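Local coordinates for muconate cycloisomerase (Azorhizobium caulinodans, PDB 3MY9), which belongs to the enolase superfamily, joining an N-terminal capping domain to a TIM-barrel domain, and holds magnesium ions in this crystal, at residues D126-R131 and K281-M286; D256-V261 and M286-T291. One frame throughout, in Å; residues are numbered along the deposited sequence.

How the contacts relate
Contacts 1 and 2 lie along one helix, 279-292, and share M286. Contact 1 joins the earlier part of that helix to the 126-131 loop; contact 2 packs its later part against the neighbouring helix 254-263. Their centres are about 15 Å apart, and they meet where L257 CD2 of contact 2 packs 3.3 Å from L285 O of contact 1. Both also reach a second subunit. E223 and D248, which bind one magnesium ion, belong to neither contact: D248 directly follows strand 245-247, and the chain then runs on into helix 254-263. Contact 1 is a loop-to-helix hydrogen bond, contact 2 packing between two helices of the barrel's outer layer.

Contact 1. Residues D126-R131 and K281-M286; sequences DLLGGR and KAQSLM
L128 and Q283 bring the two backbones closest, at 8.4 Å between their CA atoms, where the irregular 126-131 loop passes a turn of helix 279-292. One side chain bridges that gap. Q283 CG lies opposite the carbonyl carbon (chi1 -73°), and the chain runs extended from there, carrying its amide to the loop. NE2 gives a hydrogen bond to L128 O, 3.0 Å away and bent only modestly, with an N-H...O angle of 161°. The donor meets a lone pair in the carbonyl plane, and the oxygen lies almost exactly in the plane of the Q283 amide. NE2 also bonds T318 OG1, and two bonds from one nitrogen probably fix the rotation of the amide. The loop follows helix 102-120, so the bond ties the lead into the barrel's strand 135-142, probably near the junction with the capping domain, to a helix of the barrel's outer layer. The amide also lies against the L128 side chain, NE2 3.7 Å from CB, with OE1 reaching CD2 at 3.9 Å. L128 O has a second donor, R88 NH2 of the second subunit.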
loop_
_atom_site.group_PDB
_atom_site.type_symbol
_atom_site.label_atom_id
_atom_site.label_comp_id
_atom_site.label_asym_id
_atom_site.label_seq_id
_atom_site.Cartn_x
_atom_site.Cartn_y
_atom_site.Cartn_z
ATOM N N ASP A 126 -15.022 -33.266 -24.190
ATOM C CA ASP A 126 -15.347 -32.668 -25.496
ATOM C C ASP A 126 -16.229 -31.425 -25.371
ATOM O O ASP A 126 -16.060 -30.480 -26.117
ATOM C CB ASP A 126 -16.124 -33.661 -26.384
ATOM C CG ASP A 126 -15.345 -34.914 -26.730
ATOM O OD1 ASP A 126 -14.102 -34.857 -26.739
ATOM O OD2 ASP A 126 -15.996 -35.953 -27.041
ATOM N N LEU A 127 -17.201 -31.491 -24.465
ATOM C CA LEU A 127 -18.132 -30.411 -24.178
ATOM C C LEU A 127 -17.545 -29.296 -23.303
ATOM O O LEU A 127 -18.229 -28.280 -23.027
ATOM C CB LEU A 127 -19.356 -30.985 -23.475
ATOM C CG LEU A 127 -20.168 -31.974 -24.319
ATOM C CD1 LEU A 127 -21.183 -32.696 -23.450
ATOM C CD2 LEU A 127 -20.844 -31.216 -25.459
ATOM N N LEU A 128 -16.313 -29.502 -22.834
ATOM C CA LEU A 128 -15.620 -28.559 -21.970
ATOM C C LEU A 128 -14.379 -27.986 -22.666
ATOM O O LEU A 128 -13.443 -27.512 -22.011
ATOM C CB LEU A 128 -15.223 -29.264 -20.655
ATOM C CG LEU A 128 -16.426 -29.652 -19.781
ATOM C CD1 LEU A 128 -15.972 -30.314 -18.490
ATOM C CD2 LEU A 128 -17.335 -28.448 -19.493
ATOM N N GLY A 129 -14.369 -28.077 -24.000
ATOM C CA GLY A 129 -13.326 -27.479 -24.821
ATOM C C GLY A 129 -12.423 -28.500 -25.471
ATOM O O GLY A 129 -11.535 -28.133 -26.236
ATOM N N GLY A 130 -12.642 -29.772 -25.149
ATOM C CA GLY A 130 -11.863 -30.862 -25.683
ATOM C C GLY A 130 -10.754 -31.296 -24.743
ATOM O O GLY A 130 -10.263 -30.505 -23.946
ATOM N N ARG A 131 -10.387 -32.569 -24.836
ATOM C CA ARG A 131 -9.234 -33.109 -24.136
ATOM C C ARG A 131 -7.960 -32.387 -24.519
ATOM O O ARG A 131 -7.753 -32.040 -25.682
ATOM C CB ARG A 131 -8.989 -34.574 -24.482
ATOM C CG ARG A 131 -10.039 -35.563 -24.017
ATOM C CD ARG A 131 -9.482 -37.001 -24.107
ATOM N NE ARG A 131 -10.411 -37.991 -23.548
ATOM C CZ ARG A 131 -10.107 -39.279 -23.388
ATOM N NH1 ARG A 131 -8.913 -39.737 -23.760
ATOM N NH2 ARG A 131 -10.990 -40.119 -22.852
ATOM N N LYS A 281 -17.704 -24.328 -13.141
ATOM C CA LYS A 281 -17.121 -23.444 -12.122
ATOM C C LYS A 281 -15.639 -23.759 -11.909
ATOM O O LYS A 281 -14.843 -22.852 -11.736
ATOM C CB LYS A 281 -17.844 -23.580 -10.782
ATOM C CG LYS A 281 -19.327 -23.193 -10.778
ATOM C CD LYS A 281 -19.529 -21.714 -10.941
ATOM C CE LYS A 281 -20.967 -21.321 -10.604
ATOM N NZ LYS A 281 -21.059 -19.841 -10.429
ATOM N N ALA A 282 -15.255 -25.033 -11.960
ATOM C CA ALA A 282 -13.830 -25.380 -11.844
ATOM C C ALA A 282 -12.996 -24.824 -13.012
ATOM O O ALA A 282 -11.848 -24.393 -12.822
ATOM C CB ALA A 282 -13.626 -26.882 -11.707
ATOM N N GLN A 283 -13.555 -24.833 -14.220
ATOM C CA GLN A 283 -12.842 -24.256 -15.371
ATOM C C GLN A 283 -12.785 -22.722 -15.289
ATOM O O GLN A 283 -11.829 -22.119 -15.750
ATOM C CB GLN A 283 -13.477 -24.693 -16.675
ATOM C CG GLN A 283 -13.225 -26.152 -17.042
ATOM C CD GLN A 283 -13.441 -26.420 -18.536
ATOM O OE1 GLN A 283 -14.388 -25.906 -19.124
ATOM N NE2 GLN A 283 -12.556 -27.220 -19.143
ATOM N N SER A 284 -13.809 -22.082 -14.723
ATOM C CA SER A 284 -13.756 -20.631 -14.523
ATOM C C SER A 284 -12.654 -20.285 -13.513
ATOM O O SER A 284 -11.882 -19.349 -13.729
ATOM C CB SER A 284 -15.096 -20.104 -13.994
ATOM O OG SER A 284 -16.119 -20.345 -14.924
ATOM N N LEU A 285 -12.612 -21.052 -12.421
ATOM C CA LEU A 285 -11.591 -20.934 -11.403
ATOM C C LEU A 285 -10.211 -21.039 -12.059
ATOM O O LEU A 285 -9.334 -20.187 -11.853
ATOM C CB LEU A 285 -11.760 -22.050 -10.372
ATOM C CG LEU A 285 -10.842 -22.062 -9.153
ATOM C CD1 LEU A 285 -11.345 -23.048 -8.117
ATOM C CD2 LEU A 285 -9.469 -22.474 -9.571
ATOM N N MET A 286 -10.017 -22.070 -12.867
ATOM C CA MET A 286 -8.721 -22.248 -13.544
ATOM C C MET A 286 -8.378 -21.158 -14.610
ATOM O O MET A 286 -7.210 -20.900 -14.852
ATOM C CB MET A 286 -8.590 -23.663 -14.064
ATOM C CG MET A 286 -8.400 -24.674 -12.905
ATOM S SD MET A 286 -7.046 -24.314 -11.761
ATOM C CE MET A 286 -5.713 -24.362 -12.888
#

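Contact 2. Residues D256-V261 and M286-T291; sequences DLMEVV and MAIADT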
loop_
_atom_site.group_PDB
_atom_site.type_symbol
_atom_site.label_atom_id
_atom_site.label_comp_id
_atom_site.label_asym_id
_atom_site.label_seq_id
_atom_site.Cartn_x
_atom_site.Cartn_y
_atom_site.Cartn_z
ATOM N N ASP A 256 -12.211 -17.014 -3.284
ATOM C CA ASP A 256 -11.022 -17.247 -2.484
ATOM C C ASP A 256 -9.789 -17.041 -3.382
ATOM O O ASP A 256 -8.794 -16.468 -2.957
ATOM C CB ASP A 256 -10.963 -18.688 -1.900
ATOM C CG ASP A 256 -12.068 -18.983 -0.888
ATOM O OD1 ASP A 256 -12.685 -18.059 -0.333
ATOM O OD2 ASP A 256 -12.314 -20.179 -0.623
ATOM N N LEU A 257 -9.852 -17.536 -4.602
ATOM C CA LEU A 257 -8.704 -17.507 -5.471
ATOM C C LEU A 257 -8.309 -16.065 -5.756
ATOM O O LEU A 257 -7.139 -15.740 -5.653
ATOM C CB LEU A 257 -8.949 -18.283 -6.763
ATOM C CG LEU A 257 -7.792 -18.271 -7.785
ATOM C CD1 LEU A 257 -6.500 -18.852 -7.195
ATOM C CD2 LEU A 257 -8.216 -19.029 -9.023
ATOM N N MET A 258 -9.265 -15.190 -6.058
ATOM C CA MET A 258 -8.920 -13.772 -6.268
ATOM C C MET A 258 -8.209 -13.146 -5.071
ATOM O O MET A 258 -7.304 -12.330 -5.239
ATOM C CB MET A 258 -10.130 -12.909 -6.682
ATOM C CG MET A 258 -10.579 -13.169 -8.144
ATOM S SD MET A 258 -9.470 -12.742 -9.555
ATOM C CE MET A 258 -7.860 -12.540 -8.879
ATOM N N GLU A 259 -8.596 -13.544 -3.861
ATOM C CA GLU A 259 -7.916 -13.040 -2.663
ATOM C C GLU A 259 -6.530 -13.679 -2.480
ATOM O O GLU A 259 -5.590 -13.016 -2.056
ATOM C CB GLU A 259 -8.780 -13.261 -1.439
ATOM C CG GLU A 259 -8.273 -12.519 -0.217
ATOM C CD GLU A 259 -8.322 -10.986 -0.365
ATOM O OE1 GLU A 259 -9.188 -10.427 -1.079
ATOM O OE2 GLU A 259 -7.464 -10.335 0.251
ATOM N N VAL A 260 -6.406 -14.963 -2.796
ATOM C CA VAL A 260 -5.130 -15.628 -2.751
ATOM C C VAL A 260 -4.159 -14.921 -3.730
ATOM O O VAL A 260 -3.012 -14.676 -3.382
ATOM C CB VAL A 260 -5.282 -17.141 -3.051
ATOM C CG1 VAL A 260 -3.958 -17.820 -3.378
ATOM C CG2 VAL A 260 -6.003 -17.851 -1.869
ATOM N N VAL A 261 -4.615 -14.623 -4.950
ATOM C CA VAL A 261 -3.770 -13.953 -5.926
ATOM C C VAL A 261 -3.377 -12.582 -5.412
ATOM O O VAL A 261 -2.222 -12.229 -5.439
ATOM C CB VAL A 261 -4.460 -13.816 -7.284
ATOM C CG1 VAL A 261 -3.633 -12.982 -8.255
ATOM C CG2 VAL A 261 -4.770 -15.202 -7.856
ATOM N N MET A 286 -10.017 -22.070 -12.867
ATOM C CA MET A 286 -8.721 -22.248 -13.544
ATOM C C MET A 286 -8.378 -21.158 -14.610
ATOM O O MET A 286 -7.210 -20.900 -14.852
ATOM C CB MET A 286 -8.590 -23.663 -14.064
ATOM C CG MET A 286 -8.400 -24.674 -12.905
ATOM S SD MET A 286 -7.046 -24.314 -11.761
ATOM C CE MET A 286 -5.713 -24.362 -12.888
ATOM N N ALA A 287 -9.355 -20.441 -15.159
ATOM C CA ALA A 287 -9.019 -19.309 -16.040
ATOM C C ALA A 287 -8.325 -18.194 -15.251
ATOM O O ALA A 287 -7.397 -17.562 -15.748
ATOM C CB ALA A 287 -10.258 -18.751 -16.696
ATOM N N ILE A 288 -8.799 -17.950 -14.031
ATOM C CA ILE A 288 -8.182 -16.995 -13.156
ATOM C C ILE A 288 -6.753 -17.444 -12.800
ATOM O O ILE A 288 -5.819 -16.650 -12.879
ATOM C CB ILE A 288 -8.959 -16.795 -11.858
ATOM C CG1 ILE A 288 -10.340 -16.218 -12.137
ATOM C CG2 ILE A 288 -8.190 -15.860 -10.924
ATOM C CD1 ILE A 288 -11.284 -16.399 -11.009
ATOM N N ALA A 289 -6.619 -18.713 -12.419
ATOM C CA ALA A 289 -5.381 -19.260 -11.951
ATOM C C ALA A 289 -4.319 -19.280 -13.066
ATOM O O ALA A 289 -3.171 -18.964 -12.796
ATOM C CB ALA A 289 -5.600 -20.680 -11.345
ATOM N N ASP A 290 -4.706 -19.653 -14.290
ATOM C CA ASP A 290 -3.801 -19.628 -15.462
ATOM C C ASP A 290 -3.278 -18.214 -15.732
ATOM O O ASP A 290 -2.090 -18.014 -15.938
ATOM C CB ASP A 290 -4.507 -20.151 -16.751
ATOM C CG ASP A 290 -4.766 -21.648 -16.727
ATOM O OD1 ASP A 290 -4.293 -22.340 -15.780
ATOM O OD2 ASP A 290 -5.476 -22.144 -17.648
ATOM N N THR A 291 -4.178 -17.232 -15.739
ATOM C CA THR A 291 -3.769 -15.852 -15.910
ATOM C C THR A 291 -2.790 -15.440 -14.806
ATOM O O THR A 291 -1.794 -14.779 -15.069
ATOM C CB THR A 291 -4.987 -14.907 -15.951
ATOM O OG1 THR A 291 -5.910 -15.394 -16.926
ATOM C CG2 THR A 291 -4.560 -13.492 -16.337
#
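Helices 254-263 and 279-292 run nearly parallel where L257 meets I288, with local axes 10.2 Å apart at closest approach and 12° between their directions. The side chains of the tight part are all apolar. With CG opposite the backbone N (chi1 178°) and chi2 at 59°, L257 brings CD2 to the other helix. There the methyl packs 3.7 Å from I288 CB and 3.9 Å from A289 CB, while the side chains of L257 and I288 lie alongside one another, running in opposing senses. M258 crosses I288 at an angle, its chain bent at chi2 and chi3 so that SD lies 3.6 Å from I288 CG2. That branch of I288 is thus touched by both L257 and M258. A turn further on the packing slackens: V261 points toward helix 279-292 but comes no closer than 4.6 Å. The partly exposed E259 lies well away from the opposing segment and makes salt bridges instead, with R262 and R263 and with R263 of a fourth subunit. T291, also partly exposed, turns its hydroxyl back on its own helix, where OG1 donates to A287 O at 2.9 Å, an oxygen already accepting from T291 N. On the M258 side a second subunit packs in, its I288 against I288, its T291 against M258 and its A254 against T291, so this edge is partly covered. Strand 268-270 lies between the two helices in the chain, and such side-by-side, near-parallel helices form the outer layer of a TIM barrel, here the C-terminal domain of the enolase superfamily.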